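Local coordinates for zinc uptake regulation protein (Escherichia coli, PDB 4MTE) that represses zinc uptake genes by binding their operator DNA as a winged-helix regulator with zinc as its cofactor, at residues M100-R105 and V136-G141. Residues are numbered along the deposited sequence; the frame is centred on the assembly and turned at random.
Sequences MFICDR and VIEAHG. With ZN (zinc ion), chain M.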
loop_
_atom_site.group_PDB
_atom_site.type_symbol
_atom_site.label_atom_id
_atom_site.label_comp_id
_atom_site.label_asym_id
_atom_site.label_seq_id
_atom_site.Cartn_x
_atom_site.Cartn_y
_atom_site.Cartn_z
ATOM N N MET D 100 -28.954 6.605 -2.045
ATOM C CA MET D 100 -28.085 6.824 -3.193
ATOM C C MET D 100 -28.048 5.577 -4.058
ATOM O O MET D 100 -27.764 4.485 -3.568
ATOM C CB MET D 100 -26.670 7.166 -2.727
ATOM C CG MET D 100 -26.588 8.445 -1.919
ATOM S SD MET D 100 -26.897 9.908 -2.918
ATOM C CE MET D 100 -27.007 11.163 -1.647
ATOM N N PHE D 101 -28.344 5.743 -5.343
ATOM C CA PHE D 101 -28.218 4.648 -6.296
ATOM C C PHE D 101 -26.970 4.863 -7.131
ATOM O O PHE D 101 -26.835 5.885 -7.802
ATOM C CB PHE D 101 -29.469 4.541 -7.163
ATOM C CG PHE D 101 -30.670 4.059 -6.408
ATOM C CD1 PHE D 101 -31.047 2.728 -6.458
ATOM C CD2 PHE D 101 -31.404 4.929 -5.621
ATOM C CE1 PHE D 101 -32.147 2.280 -5.753
ATOM C CE2 PHE D 101 -32.502 4.484 -4.914
ATOM C CZ PHE D 101 -32.874 3.160 -4.980
ATOM N N ILE D 102 -26.075 3.881 -7.073
ATOM C CA ILE D 102 -24.707 4.012 -7.559
ATOM C C ILE D 102 -24.397 2.980 -8.633
ATOM O O ILE D 102 -24.568 1.780 -8.417
ATOM C CB ILE D 102 -23.701 3.790 -6.401
ATOM C CG1 ILE D 102 -23.964 4.772 -5.254
ATOM C CG2 ILE D 102 -22.254 3.909 -6.893
ATOM C CD1 ILE D 102 -23.307 4.372 -3.945
ATOM N N CYS D 103 -23.919 3.446 -9.784
ATOM C CA CYS D 103 -23.435 2.543 -10.819
ATOM C C CYS D 103 -21.960 2.251 -10.571
ATOM O O CYS D 103 -21.146 3.167 -10.481
ATOM C CB CYS D 103 -23.624 3.145 -12.210
ATOM S SG CYS D 103 -23.246 1.994 -13.559
ATOM N N ASP D 104 -21.623 0.971 -10.456
ATOM C CA ASP D 104 -20.258 0.561 -10.146
ATOM C C ASP D 104 -19.291 0.931 -11.265
ATOM O O ASP D 104 -18.128 1.243 -11.012
ATOM C CB ASP D 104 -20.209 -0.949 -9.902
ATOM C CG ASP D 104 -21.172 -1.395 -8.819
ATOM O OD1 ASP D 104 -21.355 -0.645 -7.837
ATOM O OD2 ASP D 104 -21.746 -2.497 -8.951
ATOM N N ARG D 105 -19.780 0.901 -12.501
ATOM C CA ARG D 105 -18.935 1.121 -13.670
ATOM C C ARG D 105 -18.865 2.593 -14.074
ATOM O O ARG D 105 -17.803 3.210 -13.989
ATOM C CB ARG D 105 -19.422 0.266 -14.841
ATOM C CG ARG D 105 -19.531 -1.213 -14.503
ATOM C CD ARG D 105 -19.443 -2.087 -15.741
ATOM N NE ARG D 105 -19.786 -3.476 -15.448
ATOM C CZ ARG D 105 -18.977 -4.343 -14.847
ATOM N NH1 ARG D 105 -17.762 -3.973 -14.460
ATOM N NH2 ARG D 105 -19.383 -5.585 -14.625
ATOM N N VAL D 136 -27.855 5.570 6.479
ATOM C CA VAL D 136 -27.012 5.465 5.299
ATOM C C VAL D 136 -27.600 4.395 4.394
ATOM O O VAL D 136 -27.519 3.204 4.693
ATOM C CB VAL D 136 -25.561 5.096 5.666
ATOM C CG1 VAL D 136 -24.700 4.990 4.408
ATOM C CG2 VAL D 136 -24.984 6.119 6.637
ATOM N N ILE D 137 -28.210 4.830 3.298
ATOM C CA ILE D 137 -28.756 3.911 2.310
ATOM C C ILE D 137 -28.043 4.132 0.989
ATOM O O ILE D 137 -28.165 5.190 0.372
ATOM C CB ILE D 137 -30.271 4.095 2.112
ATOM C CG1 ILE D 137 -30.963 4.329 3.457
ATOM C CG2 ILE D 137 -30.857 2.882 1.397
ATOM C CD1 ILE D 137 -31.177 5.792 3.780
ATOM N N GLU D 138 -27.282 3.128 0.573
ATOM C CA GLU D 138 -26.512 3.202 -0.658
ATOM C C GLU D 138 -26.659 1.898 -1.424
ATOM O O GLU D 138 -26.370 0.821 -0.901
ATOM C CB GLU D 138 -25.044 3.491 -0.345
ATOM C CG GLU D 138 -24.831 4.820 0.366
ATOM C CD GLU D 138 -23.383 5.073 0.736
ATOM O OE1 GLU D 138 -22.514 4.274 0.330
ATOM O OE2 GLU D 138 -23.114 6.072 1.436
ATOM N N ALA D 139 -27.127 2.009 -2.663
ATOM C CA ALA D 139 -27.379 0.850 -3.505
ATOM C C ALA D 139 -26.348 0.795 -4.622
ATOM O O ALA D 139 -26.044 1.811 -5.249
ATOM C CB ALA D 139 -28.789 0.913 -4.078
ATOM N N HIS D 140 -25.805 -0.396 -4.856
ATOM C CA HIS D 140 -24.835 -0.614 -5.920
ATOM C C HIS D 140 -25.427 -1.501 -7.003
ATOM O O HIS D 140 -26.214 -2.403 -6.720
ATOM C CB HIS D 140 -23.563 -1.248 -5.360
ATOM C CG HIS D 140 -22.772 -0.326 -4.488
ATOM N ND1 HIS D 140 -21.714 0.419 -4.960
ATOM C CD2 HIS D 140 -22.898 -0.018 -3.177
ATOM C CE1 HIS D 140 -21.215 1.142 -3.973
ATOM N NE2 HIS D 140 -21.915 0.895 -2.882
ATOM N N GLY D 141 -25.042 -1.234 -8.245
ATOM C CA GLY D 141 -25.515 -2.010 -9.374
ATOM C C GLY D 141 -25.201 -1.322 -10.685
ATOM O O GLY D 141 -24.105 -0.790 -10.863
HETATM ZN ZN ZN M . -24.005 3.295 -15.276
#
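M100 and E138 pair where strand 100-103 runs parallel to strand 136-140 in the mixed sheet of the Fur-family dimerization domain. Five backbone hydrogen bonds zip them together, from M100 N to I137 O through to D104 N on G141 O, where the chain turns away. The shortest is A139 N to M100 O, 2.7 Å and almost straight at 175°.

The packing is tight along these bonds and on the F101 face of the sheet. There A139 CB lies 3.7 Å from CD1 of the F101 ring. M121 of the second subunit packs on both residues, and a strand of that subunit pairs antiparallel with 136-141, so the sheet runs on across the interface. On the other face, towards the partly exposed end, I102 CD1 sits over the H140 imidazole in a CH-pi contact, 4.1 Å from the ring centroid. I102 reaches it with CG1 anti to the carbonyl carbon (chi1 -57°) and an extended chi2.

The D104 end is looser and partly exposed. H140 ND1 donates to D104 OD1 over 3.1 Å, in the ring plane, with a bent N-H...O angle of 146°. H140 NE2 bonds S81 OG, so the imidazole is held at both nitrogens. An alanine at D104 would remove the carboxylate, and H140 ND1 would probably lose its acceptor and the ring one brake on its turning. Next door, C103 SG binds zinc at 2.3 Å, in the site completed by C106, C143 and C146.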